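Local coordinates for protein similar to N-acetyltransferase (Staphylococcus aureus subsp. aureus, PDB 4MBU) that probably transfers the acetyl group of acetyl-coenzyme A to an amine acceptor, as other Gcn5-related (GNAT) N-acetyltransferases do, at residues Gly97-Leu102 / Ile130-Lys135; Arg105-Ala110 / Gln134-Lys139; Ile55-Phe58 / Ser63-Gly66. All blocks are in the same frame, centred on the assembly; numbering follows the deposited sequence.

Contacts 1 and 2 tie helix 98-112 to the same neighbour, helix 127-135 and the turn that ends it; their centres lie about 8 Å apart and they share Gln134 and Lys135. Contact 1 is at the surface, where two methyls of a leucine and a lysine-to-serine hydrogen bond bridge the two helices. Contact 2 is buried and wholly apolar across its segments, one isoleucine methyl touching two phenylalanine rings. Contact 3 is partly buried and belongs to the sheet: a hairpin held chiefly by backbone hydrogen bonds, with a bulge. Helix 98-112 packs against it, Ile98 reaching Phe58 and Arg105 reaching Phe56, which links it to the other two.

Contact 1 (Gly97-Leu102 / Ile130-Lys135)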
loop_
_atom_site.group_PDB
_atom_site.type_symbol
_atom_site.label_atom_id
_atom_site.label_comp_id
_atom_site.label_asym_id
_atom_site.label_seq_id
_atom_site.Cartn_x
_atom_site.Cartn_y
_atom_site.Cartn_z
ATOM N N GLY A 97 23.214 -3.244 -5.145
ATOM C CA GLY A 97 22.536 -2.419 -6.138
ATOM C C GLY A 97 22.343 -3.116 -7.479
ATOM O O GLY A 97 22.152 -2.464 -8.515
ATOM N N ILE A 98 22.364 -4.446 -7.458
ATOM C CA ILE A 98 22.216 -5.233 -8.686
ATOM C C ILE A 98 20.775 -5.191 -9.221
ATOM O O ILE A 98 20.551 -5.036 -10.429
ATOM C CB ILE A 98 22.670 -6.683 -8.456
ATOM C CG1 ILE A 98 24.182 -6.719 -8.218
ATOM C CG2 ILE A 98 22.332 -7.565 -9.654
ATOM C CD1 ILE A 98 24.648 -8.032 -7.644
ATOM N N ALA A 99 19.804 -5.323 -8.319
ATOM C CA ALA A 99 18.395 -5.215 -8.698
ATOM C C ALA A 99 18.119 -3.867 -9.345
ATOM O O ALA A 99 17.488 -3.797 -10.394
ATOM C CB ALA A 99 17.493 -5.422 -7.480
ATOM N N SER A 100 18.611 -2.800 -8.725
ATOM C CA SER A 100 18.446 -1.448 -9.254
ATOM C C SER A 100 19.010 -1.274 -10.673
ATOM O O SER A 100 18.357 -0.690 -11.552
ATOM C CB SER A 100 19.091 -0.447 -8.289
ATOM O OG SER A 100 19.024 0.869 -8.793
ATOM N N GLN A 101 20.216 -1.786 -10.906
ATOM C CA GLN A 101 20.831 -1.694 -12.233
ATOM C C GLN A 101 20.061 -2.499 -13.284
ATOM O O GLN A 101 19.902 -2.062 -14.447
ATOM C CB GLN A 101 22.302 -2.137 -12.178
ATOM C CG GLN A 101 23.215 -1.171 -11.407
ATOM C CD GLN A 101 24.686 -1.570 -11.477
ATOM O OE1 GLN A 101 25.235 -1.808 -12.556
ATOM N NE2 GLN A 101 25.320 -1.664 -10.321
ATOM N N LEU A 102 19.582 -3.672 -12.874
ATOM C CA LEU A 102 18.767 -4.487 -13.767
ATOM C C LEU A 102 17.458 -3.776 -14.120
ATOM O O LEU A 102 17.090 -3.703 -15.286
ATOM C CB LEU A 102 18.518 -5.877 -13.169
ATOM C CG LEU A 102 19.752 -6.780 -13.258
ATOM C CD1 LEU A 102 19.602 -7.992 -12.392
ATOM C CD2 LEU A 102 19.973 -7.204 -14.693
ATOM N N ILE A 130 9.591 -3.645 -3.177
ATOM C CA ILE A 130 8.644 -2.535 -3.178
ATOM C C ILE A 130 9.369 -1.199 -3.077
ATOM O O ILE A 130 9.084 -0.266 -3.834
ATOM C CB ILE A 130 7.630 -2.671 -2.030
ATOM C CG1 ILE A 130 6.686 -3.854 -2.304
ATOM C CG2 ILE A 130 6.863 -1.361 -1.834
ATOM C CD1 ILE A 130 5.826 -4.262 -1.092
ATOM N N LYS A 131 10.308 -1.103 -2.141
ATOM C CA LYS A 131 11.106 0.113 -1.994
ATOM C C LYS A 131 11.875 0.453 -3.279
ATOM O O LYS A 131 11.962 1.624 -3.687
ATOM C CB LYS A 131 12.076 -0.038 -0.818
ATOM C CG LYS A 131 13.095 1.081 -0.724
ATOM C CD LYS A 131 14.181 0.773 0.307
ATOM C CE LYS A 131 14.672 2.058 0.962
ATOM N NZ LYS A 131 13.540 2.797 1.589
ATOM N N LEU A 132 12.432 -0.574 -3.917
ATOM C CA LEU A 132 13.187 -0.371 -5.165
ATOM C C LEU A 132 12.278 0.156 -6.263
ATOM O O LEU A 132 12.655 1.010 -7.068
ATOM C CB LEU A 132 13.819 -1.689 -5.615
ATOM C CG LEU A 132 14.505 -1.621 -6.976
ATOM C CD1 LEU A 132 15.744 -0.753 -6.894
ATOM C CD2 LEU A 132 14.841 -3.009 -7.485
ATOM N N HIS A 133 11.062 -0.356 -6.303
ATOM C CA HIS A 133 10.162 0.068 -7.361
ATOM C C HIS A 133 9.642 1.475 -7.135
ATOM O O HIS A 133 9.543 2.270 -8.080
ATOM C CB HIS A 133 9.048 -0.958 -7.558
ATOM C CG HIS A 133 9.486 -2.132 -8.370
ATOM N ND1 HIS A 133 10.258 -3.151 -7.850
ATOM C CD2 HIS A 133 9.320 -2.419 -9.682
ATOM C CE1 HIS A 133 10.512 -4.033 -8.802
ATOM N NE2 HIS A 133 9.958 -3.608 -9.923
ATOM N N GLN A 134 9.326 1.788 -5.881
ATOM C CA GLN A 134 8.950 3.148 -5.527
ATOM C C GLN A 134 10.060 4.116 -5.919
ATOM O O GLN A 134 9.781 5.210 -6.409
ATOM C CB GLN A 134 8.667 3.254 -4.025
ATOM C CG GLN A 134 7.397 2.532 -3.571
ATOM C CD GLN A 134 7.146 2.718 -2.086
ATOM O OE1 GLN A 134 8.046 2.511 -1.271
ATOM N NE2 GLN A 134 5.925 3.118 -1.726
ATOM N N LYS A 135 11.315 3.715 -5.698
ATOM C CA LYS A 135 12.453 4.560 -6.080
ATOM C C LYS A 135 12.423 4.924 -7.564
ATOM O O LYS A 135 12.764 6.043 -7.935
ATOM C CB LYS A 135 13.792 3.889 -5.731
ATOM C CG LYS A 135 15.009 4.802 -5.933
ATOM C CD LYS A 135 16.344 4.104 -5.604
ATOM C CE LYS A 135 16.850 3.263 -6.774
ATOM N NZ LYS A 135 18.277 2.813 -6.636
#
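Ser100 meets Leu132 and Lys135 across two helices, and it also packs against the flat ring of Phe136, just beyond helix 127-135. The imidazole of His133 is turned to the sheet side, where it meets Phe138 edge-to-face and lies against the ring of His85 with their planes about 25° apart. The two helices belong to the GNAT fold: Gly97 is the N-cap of helix 98-112, at the end of the glycine-rich turn that in relatives holds the pyrophosphate of acetyl-CoA, and the groove toward helix 127-135 probably lies along the cofactor's path.

The short axes stay 10.6 Å apart at a crossing angle of -41°, and it is Leu132 and Lys135 that reach across to the short side chains of Ala99 and Ser100. Leu132 sends its forked end straight across. One branch, CD2, comes 3.6 Å from Ala99 CB, while CD1 lies equally close to Ser100 CB, so the leucine sits over the first turn of the opposite helix. Lys135 reaches out beside it on the solvent side. Its chain is extended at first and then bends at chi3 (83°), which directs the ammonium group to Ser100 on helix 98-112. There Lys135 NZ donates to Ser100 OG at 3.0 Å.

Contact 2 (Arg105-Ala110 / Gln134-Lys139)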
loop_
_atom_site.group_PDB
_atom_site.type_symbol
_atom_site.label_atom_id
_atom_site.label_comp_id
_atom_site.label_asym_id
_atom_site.label_seq_id
_atom_site.Cartn_x
_atom_site.Cartn_y
_atom_site.Cartn_z
ATOM N N ARG A 105 17.998 -1.025 -16.552
ATOM C CA ARG A 105 18.193 -1.541 -17.907
ATOM C C ARG A 105 16.879 -2.013 -18.550
ATOM O O ARG A 105 16.610 -1.739 -19.729
ATOM C CB ARG A 105 19.249 -2.655 -17.895
ATOM C CG ARG A 105 19.588 -3.223 -19.264
ATOM C CD ARG A 105 20.270 -2.187 -20.161
ATOM N NE ARG A 105 20.547 -2.733 -21.489
ATOM C CZ ARG A 105 19.678 -2.723 -22.500
ATOM N NH1 ARG A 105 18.469 -2.190 -22.340
ATOM N NH2 ARG A 105 20.016 -3.251 -23.674
ATOM N N LEU A 106 16.047 -2.689 -17.760
ATOM C CA LEU A 106 14.713 -3.101 -18.211
ATOM C C LEU A 106 13.900 -1.907 -18.674
ATOM O O LEU A 106 13.278 -1.952 -19.735
ATOM C CB LEU A 106 13.939 -3.815 -17.094
ATOM C CG LEU A 106 14.379 -5.230 -16.722
ATOM C CD1 LEU A 106 13.594 -5.725 -15.484
ATOM C CD2 LEU A 106 14.196 -6.179 -17.905
ATOM N N ILE A 107 13.895 -0.844 -17.872
ATOM C CA ILE A 107 13.135 0.356 -18.216
ATOM C C ILE A 107 13.647 0.974 -19.518
ATOM O O ILE A 107 12.846 1.311 -20.391
ATOM C CB ILE A 107 13.143 1.413 -17.082
ATOM C CG1 ILE A 107 12.413 0.882 -15.850
ATOM C CG2 ILE A 107 12.447 2.692 -17.533
ATOM C CD1 ILE A 107 12.428 1.852 -14.690
ATOM N N VAL A 108 14.965 1.118 -19.664
ATOM C CA VAL A 108 15.471 1.680 -20.926
ATOM C C VAL A 108 15.057 0.819 -22.132
ATOM O O VAL A 108 14.668 1.347 -23.188
ATOM C CB VAL A 108 17.014 1.993 -20.932
ATOM C CG1 VAL A 108 17.450 2.711 -19.646
ATOM C CG2 VAL A 108 17.847 0.742 -21.158
ATOM N N GLU A 109 15.104 -0.501 -21.973
ATOM C CA GLU A 109 14.698 -1.376 -23.072
ATOM C C GLU A 109 13.201 -1.241 -23.374
ATOM O O GLU A 109 12.791 -1.213 -24.540
ATOM C CB GLU A 109 15.041 -2.831 -22.750
ATOM C CG GLU A 109 14.941 -3.770 -23.935
ATOM C CD GLU A 109 16.093 -3.603 -24.922
ATOM O OE1 GLU A 109 16.988 -2.759 -24.679
ATOM O OE2 GLU A 109 16.105 -4.326 -25.944
ATOM N N ALA A 110 12.393 -1.149 -22.319
ATOM C CA ALA A 110 10.940 -1.013 -22.448
ATOM C C ALA A 110 10.567 0.260 -23.191
ATOM O O ALA A 110 9.672 0.256 -24.050
ATOM C CB ALA A 110 10.287 -1.024 -21.075
ATOM N N GLN A 134 9.326 1.788 -5.881
ATOM C CA GLN A 134 8.950 3.148 -5.527
ATOM C C GLN A 134 10.060 4.116 -5.919
ATOM O O GLN A 134 9.781 5.210 -6.409
ATOM C CB GLN A 134 8.667 3.254 -4.025
ATOM C CG GLN A 134 7.397 2.532 -3.571
ATOM C CD GLN A 134 7.146 2.718 -2.086
ATOM O OE1 GLN A 134 8.046 2.511 -1.271
ATOM N NE2 GLN A 134 5.925 3.118 -1.726
ATOM N N LYS A 135 11.315 3.715 -5.698
ATOM C CA LYS A 135 12.453 4.560 -6.080
ATOM C C LYS A 135 12.423 4.924 -7.564
ATOM O O LYS A 135 12.764 6.043 -7.935
ATOM C CB LYS A 135 13.792 3.889 -5.731
ATOM C CG LYS A 135 15.009 4.802 -5.933
ATOM C CD LYS A 135 16.344 4.104 -5.604
ATOM C CE LYS A 135 16.850 3.263 -6.774
ATOM N NZ LYS A 135 18.277 2.813 -6.636
ATOM N N PHE A 136 11.996 3.986 -8.411
ATOM C CA PHE A 136 11.914 4.233 -9.852
ATOM C C PHE A 136 10.537 4.752 -10.267
ATOM O O PHE A 136 10.168 4.681 -11.441
ATOM C CB PHE A 136 12.260 2.959 -10.632
ATOM C CG PHE A 136 13.739 2.683 -10.702
ATOM C CD1 PHE A 136 14.480 3.104 -11.795
ATOM C CD2 PHE A 136 14.390 2.032 -9.668
ATOM C CE1 PHE A 136 15.841 2.865 -11.858
ATOM C CE2 PHE A 136 15.747 1.791 -9.730
ATOM C CZ PHE A 136 16.472 2.206 -10.826
ATOM N N ASN A 137 9.778 5.251 -9.293
ATOM C CA ASN A 137 8.493 5.898 -9.553
ATOM C C ASN A 137 7.372 4.982 -10.080
ATOM O O ASN A 137 6.472 5.433 -10.799
ATOM C CB ASN A 137 8.701 7.121 -10.451
ATOM C CG ASN A 137 9.669 8.126 -9.841
ATOM O OD1 ASN A 137 9.553 8.480 -8.658
ATOM N ND2 ASN A 137 10.642 8.576 -10.637
ATOM N N PHE A 138 7.434 3.699 -9.726
ATOM C CA PHE A 138 6.279 2.819 -9.890
ATOM C C PHE A 138 5.232 3.244 -8.864
ATOM O O PHE A 138 5.594 3.627 -7.749
ATOM C CB PHE A 138 6.674 1.362 -9.637
ATOM C CG PHE A 138 7.369 0.705 -10.796
ATOM C CD1 PHE A 138 8.646 1.103 -11.181
ATOM C CD2 PHE A 138 6.760 -0.342 -11.483
ATOM C CE1 PHE A 138 9.288 0.479 -12.241
ATOM C CE2 PHE A 138 7.399 -0.970 -12.541
ATOM C CZ PHE A 138 8.660 -0.557 -12.925
ATOM N N LYS A 139 3.953 3.205 -9.240
ATOM C CA LYS A 139 2.850 3.473 -8.306
ATOM C C LYS A 139 2.160 2.175 -7.893
ATOM O O LYS A 139 1.867 1.318 -8.737
ATOM C CB LYS A 139 1.783 4.359 -8.970
ATOM C CG LYS A 139 2.325 5.578 -9.691
ATOM C CD LYS A 139 3.018 6.492 -8.722
ATOM C CE LYS A 139 3.325 7.836 -9.356
ATOM N NZ LYS A 139 4.112 8.661 -8.392
#
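Ile107 and Phe136 face each other from a helix and from the end of one, with their CA atoms 9.3 Å apart, the closest pair of the two backbones. The stretch 105-110 is regular helix in mid-course. By contrast, 134-139 finishes a helix: Phe136 is the first residue to leave helical angles, and Asn137 takes a positive phi of 67°. This is a Schellman motif, with Asn137 N bonded to Gln134 O at 2.9 Å and Phe138 N returning to His133 O, and it turns the chain out of the helix into strand 139-150.

The turn also places two rings on the side facing helix 98-112. Ile107 sends CG1 and CD1 out in an extended line (chi2 178°), so that CD1 alone makes the contact. This methyl lies 3.8 Å from Phe136 CD1, obliquely to that ring, and 4.2 Å from Phe138 CE1, near the ring plane and at its edge. In GNAT terms, the meeting joins the helix that follows the probable acetyl-CoA-binding loop to the turn leading into the penultimate strand, over the sheet. Strand 153-163 lies beneath: its Leu162 touches both Ile107 and Phe138. Phe136 also touches Leu103 and Gln104 of helix 98-112.

On another side of helix 98-112, Arg105 and Glu109 are joined one turn apart. NH1 and NH2 of Arg105 both grip Glu109 OE1, the NH1 bond being the shorter at 2.8 Å, and the oxygen lies close to the guanidinium plane while both nitrogens approach from the same face of the carboxylate. Beyond the turn, Lys139 NZ hydrogen-bonds to Gln134 O and Asn137 OD1 of the second subunit, and the same bonds run the other way.

Contact 3 (Ile55-Phe58 / Ser63-Gly66); sequences IFVF and SVLG
Phe58 lays its ring beside Leu65, the ring's edge toward the leucine: Phe58 CD2 is 4.1 Å from Leu65 CB, which sits near the ring plane. With CG anti to the backbone N (chi1 179°), the ring is carried to the Leu65 side, and it also packs on Ile98 and Gln101 of helix 98-112. On the neighbouring residues, Val57 CG1 and Val64 CG1 touch at 4.1 Å, the two side chains crossing at about a right angle.

The backbone does most of the holding. These are the two arms of the hairpin of strands 55-60 and 63-72 in the GNAT sheet, and where they pair there is a classic beta bulge: Leu65 and Gly66 together face the single residue Phe58. The carbonyl oxygen of Phe58 accepts from both, with Leu65 N at 2.7 Å approaching nearly along the C=O axis and Gly66 N at 3.1 Å meeting a lone pair in the carbonyl plane. In return Phe58 N donates to Gly66 O at 2.9 Å, from well above that carbonyl's plane. The extra residue coincides with a sharp divergence, the short strand axes standing 110° apart. Gly66 O also lies 3.2 Å from Val57 CA, a CA-H...O contact, and the CA of Val64 makes a longer one to Phe58 O.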
loop_
_atom_site.group_PDB
_atom_site.type_symbol
_atom_site.label_atom_id
_atom_site.label_comp_id
_atom_site.label_asym_id
_atom_site.label_seq_id
_atom_site.Cartn_x
_atom_site.Cartn_y
_atom_site.Cartn_z
ATOM N N ILE A 55 16.521 -10.677 -22.114
ATOM C CA ILE A 55 16.975 -11.262 -20.864
ATOM C C ILE A 55 18.319 -10.611 -20.582
ATOM O O ILE A 55 19.231 -10.685 -21.405
ATOM C CB ILE A 55 17.187 -12.783 -20.976
ATOM C CG1 ILE A 55 15.963 -13.456 -21.597
ATOM C CG2 ILE A 55 17.479 -13.379 -19.594
ATOM C CD1 ILE A 55 16.195 -14.901 -22.011
ATOM N N PHE A 56 18.441 -9.957 -19.434
ATOM C CA PHE A 56 19.701 -9.334 -19.067
ATOM C C PHE A 56 20.264 -10.049 -17.857
ATOM O O PHE A 56 19.516 -10.536 -17.017
ATOM C CB PHE A 56 19.496 -7.849 -18.754
ATOM C CG PHE A 56 18.943 -7.065 -19.908
ATOM C CD1 PHE A 56 19.730 -6.809 -21.029
ATOM C CD2 PHE A 56 17.640 -6.585 -19.876
ATOM C CE1 PHE A 56 19.225 -6.085 -22.094
ATOM C CE2 PHE A 56 17.125 -5.866 -20.941
ATOM C CZ PHE A 56 17.921 -5.611 -22.051
ATOM N N VAL A 57 21.584 -10.132 -17.791
ATOM C CA VAL A 57 22.272 -10.619 -16.610
ATOM C C VAL A 57 23.232 -9.549 -16.107
ATOM O O VAL A 57 23.792 -8.756 -16.887
ATOM C CB VAL A 57 23.049 -11.941 -16.860
ATOM C CG1 VAL A 57 22.093 -13.067 -17.215
ATOM C CG2 VAL A 57 24.097 -11.756 -17.952
ATOM N N PHE A 58 23.380 -9.523 -14.790
ATOM C CA PHE A 58 24.446 -8.807 -14.128
ATOM C C PHE A 58 25.495 -9.844 -13.818
ATOM O O PHE A 58 25.231 -10.841 -13.076
ATOM C CB PHE A 58 23.972 -8.183 -12.823
ATOM C CG PHE A 58 25.047 -7.448 -12.091
ATOM C CD1 PHE A 58 25.181 -6.078 -12.232
ATOM C CD2 PHE A 58 25.929 -8.126 -11.263
ATOM C CE1 PHE A 58 26.175 -5.396 -11.563
ATOM C CE2 PHE A 58 26.930 -7.452 -10.590
ATOM C CZ PHE A 58 27.051 -6.082 -10.739
ATOM N N SER A 63 31.135 -14.178 -12.853
ATOM C CA SER A 63 29.967 -14.831 -12.268
ATOM C C SER A 63 28.664 -14.062 -12.490
ATOM O O SER A 63 28.580 -12.863 -12.216
ATOM C CB SER A 63 30.185 -15.078 -10.773
ATOM O OG SER A 63 31.105 -16.138 -10.564
ATOM N N VAL A 64 27.651 -14.772 -12.981
ATOM C CA VAL A 64 26.305 -14.226 -13.112
ATOM C C VAL A 64 25.641 -14.115 -11.730
ATOM O O VAL A 64 25.290 -15.128 -11.112
ATOM C CB VAL A 64 25.437 -15.097 -14.047
ATOM C CG1 VAL A 64 23.960 -14.673 -13.990
ATOM C CG2 VAL A 64 25.963 -15.039 -15.482
ATOM N N LEU A 65 25.462 -12.884 -11.256
ATOM C CA LEU A 65 24.911 -12.653 -9.921
ATOM C C LEU A 65 23.460 -12.212 -9.981
ATOM O O LEU A 65 22.795 -12.099 -8.944
ATOM C CB LEU A 65 25.734 -11.609 -9.159
ATOM C CG LEU A 65 27.229 -11.930 -9.008
ATOM C CD1 LEU A 65 27.937 -10.872 -8.166
ATOM C CD2 LEU A 65 27.446 -13.320 -8.412
ATOM N N GLY A 66 22.963 -11.924 -11.180
ATOM C CA GLY A 66 21.541 -11.614 -11.257
ATOM C C GLY A 66 21.012 -11.674 -12.667
ATOM O O GLY A 66 21.797 -11.615 -13.615
#